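PDB 4QT9: putative glucoamylase from Bacteroides caccae ATCC 43185, which probably hydrolyses glycosidic bonds of glucose-containing carbohydrates, as a putative glucoamylase with an alpha/alpha toroid fold. Local coordinates for residues L92-E96 with I162-I166; W170-D176 with A217-V223; I247-Y253 with E287-L291; G310-W314 with Q357-L362. One frame throughout, in Å; residues are numbered along the deposited sequence.

Contact 1. Residues L92-E96 with I162-I166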
# COMPACT_ATOMS: atom_id res chain seq x y z
N LEU A 92 -1.03 -15.49 16.15
CA LEU A 92 -1.62 -14.70 17.25
C LEU A 92 -0.50 -14.11 18.10
O LEU A 92 -0.62 -12.96 18.52
CB LEU A 92 -2.57 -15.57 18.11
CG LEU A 92 -3.29 -14.88 19.28
CD1 LEU A 92 -4.29 -13.86 18.79
CD2 LEU A 92 -3.96 -15.91 20.18
N ALA A 93 0.59 -14.87 18.33
CA ALA A 93 1.73 -14.34 19.09
C ALA A 93 2.33 -13.11 18.33
O ALA A 93 2.63 -12.11 18.97
CB ALA A 93 2.78 -15.42 19.32
N ARG A 94 2.41 -13.16 16.97
CA ARG A 94 2.92 -12.03 16.20
C ARG A 94 1.97 -10.82 16.25
O ARG A 94 2.45 -9.70 16.47
CB ARG A 94 3.24 -12.41 14.74
CG ARG A 94 3.64 -11.23 13.82
CD ARG A 94 4.92 -10.51 14.24
NE ARG A 94 6.05 -11.43 14.13
CZ ARG A 94 6.81 -11.54 13.05
NH1 ARG A 94 6.61 -10.74 12.01
NH2 ARG A 94 7.79 -12.43 13.02
N MSE A 95 0.65 -11.04 16.07
CA MSE A 95 -0.35 -9.95 16.12
C MSE A 95 -0.31 -9.26 17.48
O MSE A 95 -0.36 -8.03 17.52
CB MSE A 95 -1.79 -10.46 15.82
CG MSE A 95 -1.98 -10.94 14.37
SE MSE A 95 -1.23 -9.75 12.97
CE MSE A 95 -1.85 -10.74 11.42
N GLU A 96 -0.20 -10.04 18.58
CA GLU A 96 -0.13 -9.51 19.95
C GLU A 96 1.10 -8.60 20.10
O GLU A 96 0.98 -7.49 20.61
CB GLU A 96 -0.12 -10.67 20.97
CG GLU A 96 0.52 -10.35 22.32
CD GLU A 96 -0.22 -9.40 23.23
OE1 GLU A 96 -1.44 -9.59 23.43
OE2 GLU A 96 0.44 -8.50 23.82
N ILE A 162 -7.67 -9.61 21.31
CA ILE A 162 -6.74 -8.95 20.39
C ILE A 162 -7.52 -7.97 19.53
O ILE A 162 -7.08 -6.83 19.39
CB ILE A 162 -5.92 -9.99 19.56
CG1 ILE A 162 -4.85 -10.68 20.42
CG2 ILE A 162 -5.29 -9.39 18.31
CD1 ILE A 162 -3.82 -9.75 21.03
N ALA A 163 -8.71 -8.40 19.01
CA ALA A 163 -9.58 -7.55 18.19
C ALA A 163 -10.02 -6.30 18.95
O ALA A 163 -9.95 -5.20 18.41
CB ALA A 163 -10.81 -8.34 17.72
N GLN A 164 -10.42 -6.47 20.23
CA GLN A 164 -10.86 -5.37 21.10
C GLN A 164 -9.74 -4.32 21.25
O GLN A 164 -10.03 -3.12 21.24
CB GLN A 164 -11.29 -5.96 22.46
CG GLN A 164 -11.93 -4.99 23.41
CD GLN A 164 -12.45 -5.67 24.66
OE1 GLN A 164 -11.98 -5.40 25.76
NE2 GLN A 164 -13.45 -6.54 24.51
N ARG A 165 -8.47 -4.76 21.36
CA ARG A 165 -7.31 -3.87 21.48
C ARG A 165 -7.10 -3.10 20.17
O ARG A 165 -6.76 -1.91 20.18
CB ARG A 165 -6.06 -4.69 21.89
CG ARG A 165 -6.10 -5.03 23.38
CD ARG A 165 -5.04 -6.01 23.72
NE ARG A 165 -3.70 -5.43 23.66
CZ ARG A 165 -2.58 -6.15 23.62
NH1 ARG A 165 -2.63 -7.47 23.64
NH2 ARG A 165 -1.40 -5.55 23.60
N ILE A 166 -7.36 -3.76 19.03
CA ILE A 166 -7.23 -3.14 17.71
C ILE A 166 -8.33 -2.05 17.55
O ILE A 166 -8.04 -0.94 17.06
CB ILE A 166 -7.30 -4.21 16.59
CG1 ILE A 166 -5.97 -4.98 16.51
CG2 ILE A 166 -7.61 -3.54 15.23
CD1 ILE A 166 -6.03 -6.36 15.88

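Contact 2. Residues W170-D176 with A217-V223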
# COMPACT_ATOMS: atom_id res chain seq x y z
N TRP A 170 -7.97 1.98 16.58
CA TRP A 170 -8.78 2.50 15.47
C TRP A 170 -9.63 3.68 16.01
O TRP A 170 -9.61 4.76 15.41
CB TRP A 170 -9.66 1.36 14.86
CG TRP A 170 -10.91 1.77 14.09
CD1 TRP A 170 -12.19 1.40 14.38
CD2 TRP A 170 -10.98 2.58 12.90
NE1 TRP A 170 -13.06 1.92 13.45
CE2 TRP A 170 -12.34 2.64 12.51
CE3 TRP A 170 -10.04 3.28 12.13
CZ2 TRP A 170 -12.77 3.32 11.36
CZ3 TRP A 170 -10.47 3.98 11.00
CH2 TRP A 170 -11.82 4.00 10.63
N ARG A 171 -10.30 3.50 17.16
CA ARG A 171 -11.14 4.57 17.75
C ARG A 171 -10.33 5.78 18.24
O ARG A 171 -10.89 6.88 18.37
CB ARG A 171 -12.01 4.04 18.89
CG ARG A 171 -13.13 3.18 18.38
CD ARG A 171 -13.91 2.53 19.50
NE ARG A 171 -15.06 1.85 18.94
CZ ARG A 171 -16.26 2.41 18.77
NH1 ARG A 171 -16.48 3.65 19.20
NH2 ARG A 171 -17.24 1.73 18.19
N GLU A 172 -9.02 5.60 18.48
CA GLU A 172 -8.15 6.66 18.97
C GLU A 172 -7.62 7.56 17.84
O GLU A 172 -7.17 8.68 18.12
CB GLU A 172 -7.00 6.08 19.80
CG GLU A 172 -7.44 5.75 21.22
CD GLU A 172 -6.43 5.04 22.10
OE1 GLU A 172 -5.52 4.35 21.57
OE2 GLU A 172 -6.56 5.16 23.34
N VAL A 173 -7.70 7.13 16.57
CA VAL A 173 -7.21 8.00 15.47
C VAL A 173 -8.14 9.20 15.29
O VAL A 173 -9.30 9.04 14.87
CB VAL A 173 -6.96 7.31 14.11
CG1 VAL A 173 -6.31 8.30 13.13
CG2 VAL A 173 -6.10 6.06 14.27
N ASP A 174 -7.61 10.42 15.56
CA ASP A 174 -8.42 11.64 15.42
C ASP A 174 -8.29 12.21 13.99
O ASP A 174 -7.54 13.18 13.77
CB ASP A 174 -8.05 12.69 16.49
CG ASP A 174 -9.03 13.88 16.59
OD1 ASP A 174 -9.87 14.06 15.67
OD2 ASP A 174 -8.95 14.62 17.58
N TRP A 175 -9.02 11.60 13.03
CA TRP A 175 -8.97 12.03 11.62
C TRP A 175 -9.41 13.50 11.50
O TRP A 175 -8.80 14.27 10.75
CB TRP A 175 -9.85 11.15 10.71
CG TRP A 175 -9.64 9.68 10.90
CD1 TRP A 175 -10.29 8.86 11.77
CD2 TRP A 175 -8.64 8.87 10.25
NE1 TRP A 175 -9.80 7.57 11.67
CE2 TRP A 175 -8.78 7.55 10.74
CE3 TRP A 175 -7.67 9.11 9.25
CZ2 TRP A 175 -7.96 6.49 10.31
CZ3 TRP A 175 -6.85 8.07 8.83
CH2 TRP A 175 -7.02 6.77 9.33
N ASP A 176 -10.44 13.88 12.28
CA ASP A 176 -11.03 15.21 12.25
C ASP A 176 -10.01 16.29 12.62
O ASP A 176 -10.09 17.39 12.08
CB ASP A 176 -12.26 15.27 13.17
CG ASP A 176 -12.98 16.59 13.12
OD1 ASP A 176 -13.84 16.77 12.23
OD2 ASP A 176 -12.70 17.45 13.99
N ALA A 217 -15.38 6.86 7.92
CA ALA A 217 -15.79 5.63 8.62
C ALA A 217 -15.61 5.68 10.15
O ALA A 217 -16.24 4.89 10.86
CB ALA A 217 -14.99 4.45 8.08
N SER A 218 -14.72 6.56 10.66
CA SER A 218 -14.38 6.59 12.08
C SER A 218 -15.61 6.68 12.95
O SER A 218 -16.45 7.58 12.75
CB SER A 218 -13.43 7.73 12.39
OG SER A 218 -13.19 7.77 13.79
N PRO A 219 -15.76 5.73 13.91
CA PRO A 219 -16.95 5.76 14.77
C PRO A 219 -16.82 6.80 15.90
O PRO A 219 -17.80 7.03 16.64
CB PRO A 219 -16.99 4.33 15.31
CG PRO A 219 -15.54 3.98 15.49
CD PRO A 219 -14.88 4.60 14.27
N THR A 220 -15.66 7.48 16.00
CA THR A 220 -15.44 8.46 17.09
C THR A 220 -15.03 9.85 16.58
O THR A 220 -15.48 10.86 17.12
CB THR A 220 -14.33 7.94 18.01
OG1 THR A 220 -13.26 7.49 17.17
CG2 THR A 220 -14.80 6.80 18.91
N HIS A 221 -14.12 9.90 15.59
CA HIS A 221 -13.61 11.18 15.08
C HIS A 221 -13.78 11.27 13.58
O HIS A 221 -12.90 11.76 12.87
CB HIS A 221 -12.13 11.35 15.47
CG HIS A 221 -11.90 11.29 16.96
ND1 HIS A 221 -12.21 12.35 17.78
CD2 HIS A 221 -11.33 10.30 17.70
CE1 HIS A 221 -11.87 11.97 19.01
NE2 HIS A 221 -11.35 10.74 19.00
N GLY A 222 -14.93 10.78 13.10
CA GLY A 222 -15.31 10.79 11.69
C GLY A 222 -15.46 12.19 11.13
O GLY A 222 -15.81 13.13 11.86
N VAL A 223 -15.18 12.36 9.84
CA VAL A 223 -15.27 13.67 9.23
C VAL A 223 -16.59 13.82 8.45
O VAL A 223 -17.14 12.82 7.97
CB VAL A 223 -14.04 13.95 8.32
CG1 VAL A 223 -12.74 13.86 9.11
CG2 VAL A 223 -14.02 13.04 7.10
O HOH W 1 -10.69 7.01 14.30
O HOH W 2 -18.44 6.36 19.23

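Contact 3. Residues I247-Y253 with E287-L291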
# COMPACT_ATOMS: atom_id res chain seq x y z
N ILE A 247 -5.35 4.88 -24.45
CA ILE A 247 -6.25 4.30 -23.44
C ILE A 247 -6.93 5.43 -22.68
O ILE A 247 -6.30 6.41 -22.31
CB ILE A 247 -5.49 3.31 -22.50
CG1 ILE A 247 -4.91 2.14 -23.32
CG2 ILE A 247 -6.40 2.77 -21.36
CD1 ILE A 247 -3.66 1.54 -22.81
N GLU A 248 -8.23 5.28 -22.46
CA GLU A 248 -9.05 6.28 -21.80
C GLU A 248 -8.95 6.19 -20.27
O GLU A 248 -9.23 5.14 -19.67
CB GLU A 248 -10.51 6.12 -22.29
CG GLU A 248 -11.53 7.03 -21.62
CD GLU A 248 -11.49 8.49 -22.03
OE1 GLU A 248 -11.76 8.79 -23.22
OE2 GLU A 248 -11.22 9.34 -21.15
N LEU A 249 -8.55 7.31 -19.64
CA LEU A 249 -8.55 7.45 -18.17
C LEU A 249 -9.64 8.49 -17.80
O LEU A 249 -9.81 9.50 -18.49
CB LEU A 249 -7.17 7.84 -17.62
CG LEU A 249 -6.01 6.85 -17.89
CD1 LEU A 249 -4.73 7.45 -17.43
CD2 LEU A 249 -6.22 5.50 -17.17
N HIS A 250 -10.42 8.19 -16.75
CA HIS A 250 -11.56 9.04 -16.35
C HIS A 250 -11.19 10.16 -15.37
O HIS A 250 -11.81 11.23 -15.39
CB HIS A 250 -12.64 8.15 -15.71
CG HIS A 250 -13.91 8.88 -15.38
ND1 HIS A 250 -14.74 9.36 -16.36
CD2 HIS A 250 -14.43 9.17 -14.16
CE1 HIS A 250 -15.74 9.95 -15.72
NE2 HIS A 250 -15.60 9.86 -14.40
N LEU A 251 -10.19 9.91 -14.51
CA LEU A 251 -9.84 10.84 -13.44
C LEU A 251 -8.69 11.78 -13.76
O LEU A 251 -7.87 11.49 -14.64
CB LEU A 251 -9.46 10.03 -12.17
CG LEU A 251 -10.49 9.01 -11.67
CD1 LEU A 251 -9.97 8.24 -10.51
CD2 LEU A 251 -11.84 9.69 -11.31
N ARG A 252 -8.61 12.88 -12.98
CA ARG A 252 -7.51 13.82 -12.97
C ARG A 252 -6.44 13.26 -12.02
O ARG A 252 -6.70 13.15 -10.82
CB ARG A 252 -7.99 15.21 -12.50
CG ARG A 252 -6.81 16.17 -12.24
CD ARG A 252 -7.16 17.32 -11.32
NE ARG A 252 -7.63 16.91 -9.99
CZ ARG A 252 -8.20 17.75 -9.13
NH1 ARG A 252 -8.35 19.03 -9.43
NH2 ARG A 252 -8.62 17.30 -7.95
N TYR A 253 -5.27 12.89 -12.54
CA TYR A 253 -4.15 12.39 -11.74
C TYR A 253 -3.33 13.60 -11.31
O TYR A 253 -3.05 14.48 -12.11
CB TYR A 253 -3.33 11.35 -12.54
CG TYR A 253 -4.12 10.07 -12.76
CD1 TYR A 253 -5.10 9.99 -13.74
CD2 TYR A 253 -3.92 8.96 -11.94
CE1 TYR A 253 -5.90 8.85 -13.88
CE2 TYR A 253 -4.71 7.82 -12.08
CZ TYR A 253 -5.70 7.77 -13.04
OH TYR A 253 -6.45 6.62 -13.17
N GLU A 287 -11.13 1.82 -14.04
CA GLU A 287 -10.18 2.94 -14.03
C GLU A 287 -8.76 2.44 -13.74
O GLU A 287 -7.83 2.78 -14.47
CB GLU A 287 -10.60 4.03 -13.01
CG GLU A 287 -9.68 5.25 -13.00
CD GLU A 287 -9.58 6.07 -14.27
OE1 GLU A 287 -10.40 5.88 -15.20
OE2 GLU A 287 -8.70 6.97 -14.32
N MSE A 288 -8.63 1.59 -12.73
CA MSE A 288 -7.35 1.03 -12.28
C MSE A 288 -6.81 -0.01 -13.25
O MSE A 288 -5.58 -0.12 -13.39
CB MSE A 288 -7.47 0.47 -10.85
CG MSE A 288 -7.80 1.54 -9.80
SE MSE A 288 -6.96 3.34 -10.07
CE MSE A 288 -8.58 4.44 -9.60
N ARG A 289 -7.71 -0.75 -13.94
CA ARG A 289 -7.31 -1.70 -14.97
C ARG A 289 -6.71 -0.89 -16.13
O ARG A 289 -5.65 -1.26 -16.64
CB ARG A 289 -8.50 -2.56 -15.43
CG ARG A 289 -8.17 -3.52 -16.57
CD ARG A 289 -9.36 -4.35 -17.01
NE ARG A 289 -9.15 -4.92 -18.34
CZ ARG A 289 -8.59 -6.11 -18.57
NH1 ARG A 289 -8.16 -6.85 -17.56
NH2 ARG A 289 -8.45 -6.55 -19.81
N ASN A 290 -7.34 0.25 -16.49
CA ASN A 290 -6.85 1.10 -17.57
C ASN A 290 -5.53 1.74 -17.23
O ASN A 290 -4.68 1.85 -18.10
CB ASN A 290 -7.87 2.16 -17.96
CG ASN A 290 -8.88 1.60 -18.90
OD1 ASN A 290 -8.88 0.39 -19.19
ND2 ASN A 290 -9.76 2.45 -19.40
N LEU A 291 -5.33 2.13 -15.96
CA LEU A 291 -4.07 2.71 -15.51
C LEU A 291 -2.94 1.64 -15.62
O LEU A 291 -1.81 1.98 -15.98
CB LEU A 291 -4.18 3.30 -14.10
CG LEU A 291 -2.96 4.07 -13.60
CD1 LEU A 291 -2.67 5.32 -14.46
CD2 LEU A 291 -3.13 4.45 -12.14

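Contact 4. Residues G310-W314 with Q357-L362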
# COMPACT_ATOMS: atom_id res chain seq x y z
N GLY A 310 9.01 -4.98 -22.58
CA GLY A 310 8.13 -5.66 -23.52
C GLY A 310 6.91 -6.31 -22.88
O GLY A 310 6.66 -6.08 -21.70
N PRO A 311 6.14 -7.15 -23.62
CA PRO A 311 4.93 -7.77 -23.01
C PRO A 311 5.22 -8.73 -21.86
O PRO A 311 4.35 -8.92 -21.02
CB PRO A 311 4.27 -8.51 -24.18
CG PRO A 311 4.94 -7.98 -25.43
CD PRO A 311 6.31 -7.54 -25.03
N ASP A 312 6.43 -9.31 -21.81
CA ASP A 312 6.83 -10.21 -20.73
C ASP A 312 7.52 -9.45 -19.60
O ASP A 312 7.79 -10.04 -18.56
CB ASP A 312 7.76 -11.32 -21.27
CG ASP A 312 7.17 -12.20 -22.36
OD1 ASP A 312 6.22 -12.96 -22.06
OD2 ASP A 312 7.68 -12.14 -23.50
N CYS A 313 7.88 -8.18 -19.81
CA CYS A 313 8.61 -7.43 -18.79
C CYS A 313 8.19 -5.96 -18.82
O CYS A 313 8.64 -5.18 -19.67
CB CYS A 313 10.12 -7.59 -18.99
SG CYS A 313 11.11 -6.89 -17.64
N TRP A 314 7.30 -5.59 -17.90
CA TRP A 314 6.78 -4.23 -17.80
C TRP A 314 6.42 -3.93 -16.35
O TRP A 314 6.31 -4.85 -15.54
CB TRP A 314 5.53 -4.02 -18.71
CG TRP A 314 4.39 -4.97 -18.47
CD1 TRP A 314 4.17 -6.16 -19.11
CD2 TRP A 314 3.30 -4.79 -17.56
NE1 TRP A 314 3.01 -6.74 -18.64
CE2 TRP A 314 2.45 -5.92 -17.69
CE3 TRP A 314 2.94 -3.77 -16.66
CZ2 TRP A 314 1.28 -6.06 -16.94
CZ3 TRP A 314 1.78 -3.92 -15.90
CH2 TRP A 314 0.97 -5.07 -16.03
N GLN A 357 2.22 -13.21 -16.76
CA GLN A 357 3.21 -13.24 -17.83
C GLN A 357 4.53 -12.67 -17.32
O GLN A 357 5.59 -13.25 -17.52
CB GLN A 357 2.72 -12.41 -19.02
CG GLN A 357 2.97 -13.05 -20.35
CD GLN A 357 2.56 -12.15 -21.49
OE1 GLN A 357 1.46 -11.56 -21.49
NE2 GLN A 357 3.43 -12.04 -22.49
N VAL A 358 4.44 -11.54 -16.61
CA VAL A 358 5.62 -10.88 -16.05
C VAL A 358 6.13 -11.72 -14.88
O VAL A 358 7.35 -11.92 -14.77
CB VAL A 358 5.28 -9.42 -15.66
CG1 VAL A 358 6.44 -8.75 -14.92
CG2 VAL A 358 4.92 -8.63 -16.91
N MSE A 359 5.22 -12.26 -14.04
CA MSE A 359 5.60 -13.08 -12.89
C MSE A 359 6.41 -14.31 -13.34
O MSE A 359 7.44 -14.61 -12.74
CB MSE A 359 4.38 -13.52 -12.08
CG MSE A 359 4.76 -14.11 -10.72
SE MSE A 359 3.22 -14.88 -9.81
CE MSE A 359 2.05 -13.40 -9.79
N ARG A 360 5.92 -15.01 -14.37
CA ARG A 360 6.55 -16.20 -14.97
C ARG A 360 7.95 -15.84 -15.54
O ARG A 360 8.92 -16.59 -15.29
CB ARG A 360 5.60 -16.77 -16.06
CG ARG A 360 6.18 -17.76 -17.07
CD ARG A 360 6.06 -19.21 -16.63
NE ARG A 360 4.69 -19.58 -16.29
CZ ARG A 360 4.38 -20.48 -15.36
NH1 ARG A 360 5.34 -21.10 -14.67
NH2 ARG A 360 3.11 -20.76 -15.10
N HIS A 361 8.04 -14.69 -16.26
CA HIS A 361 9.29 -14.19 -16.88
C HIS A 361 10.31 -13.77 -15.80
O HIS A 361 11.47 -14.15 -15.91
CB HIS A 361 8.99 -13.01 -17.82
CG HIS A 361 10.19 -12.41 -18.47
ND1 HIS A 361 10.78 -12.99 -19.58
CD2 HIS A 361 10.87 -11.27 -18.16
CE1 HIS A 361 11.80 -12.21 -19.89
NE2 HIS A 361 11.89 -11.16 -19.07
N LEU A 362 9.86 -13.00 -14.76
CA LEU A 362 10.75 -12.55 -13.69
C LEU A 362 11.29 -13.75 -12.90
O LEU A 362 12.50 -13.82 -12.67
CB LEU A 362 10.06 -11.54 -12.75
CG LEU A 362 9.64 -10.21 -13.36
CD1 LEU A 362 8.89 -9.37 -12.35
CD2 LEU A 362 10.81 -9.48 -13.97
O HOH W 3 1.85 -8.78 -20.72

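Contact 1. Residues L92-E96 with I162-I166
Apolar contact between the two helices is made chiefly by L92 and I162. CD1 of L92 lies 3.6 Å from CG1 of I162, and the two side chains pass at a slant. The leucine reaches over because its CG stands opposite the backbone N (chi1 -179°), which carries the branched end toward the second helix. I162 gives up more surface to the facing segment than any other residue here. Besides meeting L92, it lays CD1 3.8 Å from CB of E96, and its CG2 is 4.4 Å from CB of the selenomethionine M95. That last touch is a loose one: the selenium end of M95 leads away, into a layer formed by I77, L78 and I81 of helix 67-83 and Y152 of helix 135-152. In the alpha/alpha toroid, the contact joins helices 88-104 and 157-172, whose local axes run in much the same direction, 26° apart. Their closest approach of 11.4 Å is wide, which explains why side-chain ends rather than backbones bridge the gap. The polar link is a salt bridge in which the E96 carboxylate sits at the edge of the R165 guanidinium, the two planes 40° apart. NH1 of R165 faces OE1 of E96, while the NH2 bond to OE2 is weak. The NH1 separation is implausibly short and E96 was modelled in two conformers, so the detail of this pairing is doubtful. R165 NH2 has further partners on helix 88-104, a salt bridge to E103 and a hydrogen bond to S100 OG.

Contact 2. Residues W170-D176 with A217-V223
The H221 ring has the D174 carboxylate over one face: CG of D174 stands above the rim, the planes stacked 27° apart, and CB of D174 makes a CH-pi contact 4.2 Å from the ring centroid. D174 OD1 also accepts a hydrogen bond from W177 N. At the edge of the same imidazole lies R171 O, 3.5 Å from H221 CD2. The R171 guanidinium is covered on one face by P219, whose CG sits 3.7 Å above its centre, and at its edge water 2 lies in plane, taking a weak bond from NH1 and donating to P219 O. R171 NE is salt-bridged to D167. W175 has V173 CG1 over one face, with S218 OG and H221 O near its edge. The W170 indole is approached obliquely by P219, CD of the proline being 3.3 Å from NE1 of W170, an atom hydrogen-bonded to D419. The contact thus packs the C-terminal end of helix 157-172 and the following turn against the loop between helices 209-217 and 225-232. That loop is shaped by an ST motif, in which S218 OG accepts a hydrogen bond from H221 N at 2.9 Å (158° at the hydrogen). Across the contact, T220 OG1 donates to R171 O at 2.7 Å; chi1 of 46° places the hydroxyl between the backbone N and carbonyl carbon of T220. Water 1 donates to the carbonyls of W170 and V173 and accepts from S218 OG and, weakly, W175 NE1. At the far end D176 N bonds weakly to H221 O.

Contact 3. Residues I247-Y253 with E287-L291
L249 and E287 mark the nearest backbone approach, their CA atoms 6.3 Å apart, where strand 247-251 passes over helix 287-291. The local axes come within 8.1 Å and their N-to-C directions differ by 134°, so strand and helix run broadly against each other at a slant. H250 leaves the extended backbone conformation of its neighbours, and the amides of H250 and L251 both serve the E287 carboxylate. OE1 of E287 accepts from H250 N at 2.8 Å with a nearly straight 163° bond on its syn side. OE2 of E287 accepts from Y253 OH at 2.6 Å on its anti side, and takes a weak bond from L251 N. The Y253 ring and carboxylate are nearly coplanar, and a bend at chi2 of E287 (62°) turns the acid toward the strand. A leucine here would strip away both acceptor oxygens and would probably leave H250 N and the Y253 hydroxyl without their mates at this buried junction. The strand pairs with 239-244 in a two-stranded antiparallel hairpin, and the contact sets that hairpin against helix 284-301 of the alpha/alpha toroid. One helical turn on from the acid, N290 ND2 donates to E248 O at 2.8 Å, lying in the carbonyl plane. CG2 of I247 packs against the same amide group, 3.7 Å from N290 CG. Apolar contacts fill in beside these polar bonds: L291 CD2 meets the Y253 ring obliquely at CE2, 3.7 Å away, and L251 CD1 is 4.1 Å from CE of the selenomethionine M288.

Contact 4. Residues G310-W314 with Q357-L362
The tight, buried part is V358 against W314. CG2 of V358 stands over one face of the indole, 3.5 Å from the centroid of its five-membered ring, a CH-pi contact. The backbone also comes near, with V358 CA 3.4 Å from D312 O in a CA-H...O contact that is almost straight (163° at the hydrogen). Next to it, D312 CB lies over one face of the H361 ring, 4.1 Å from its centroid. W314 is backed by T292, R296 and C299 of helix 284-301. The looser side is marked by the exposed P311 and by polar groups. Q357 NE2 donates to D312 OD1 at 3.0 Å, coming from above the carboxylate plane (61° out of it), and water 3 joins Q357 OE1, W314 NE1 and P311 O. An alanine in place of Q357 would probably leave D312 OD1 without this donor and take one of three partners from the water. The turn itself is fixed by G310 and C313, bonded in both directions through their backbones, with C313 N 3.1 Å from G310 O. This is a type I beta turn seated on the flank of helix 352-364, within a connecting loop of the alpha/alpha toroid.

Followed from the N terminus, the four contacts come in series, each closing its loop before the next opens, and none nest or cross. Contact 1 closes an excursion of 65 residues, 31 of them helical, bringing helix 157-172 back to helix 88-104. Contact 2 begins further along helix 157-172, its centre about 20 Å from that of contact 1, and spans 40 residues to the loop after helix 209-217. Contact 3 closes 33 residues between a hairpin strand and helix 284-301. Contact 4 spans 42 residues, from a turn beyond that helix to helix 352-364. The last two have nearest atoms about 7 Å apart; both lie across the chain's centre from contact 1.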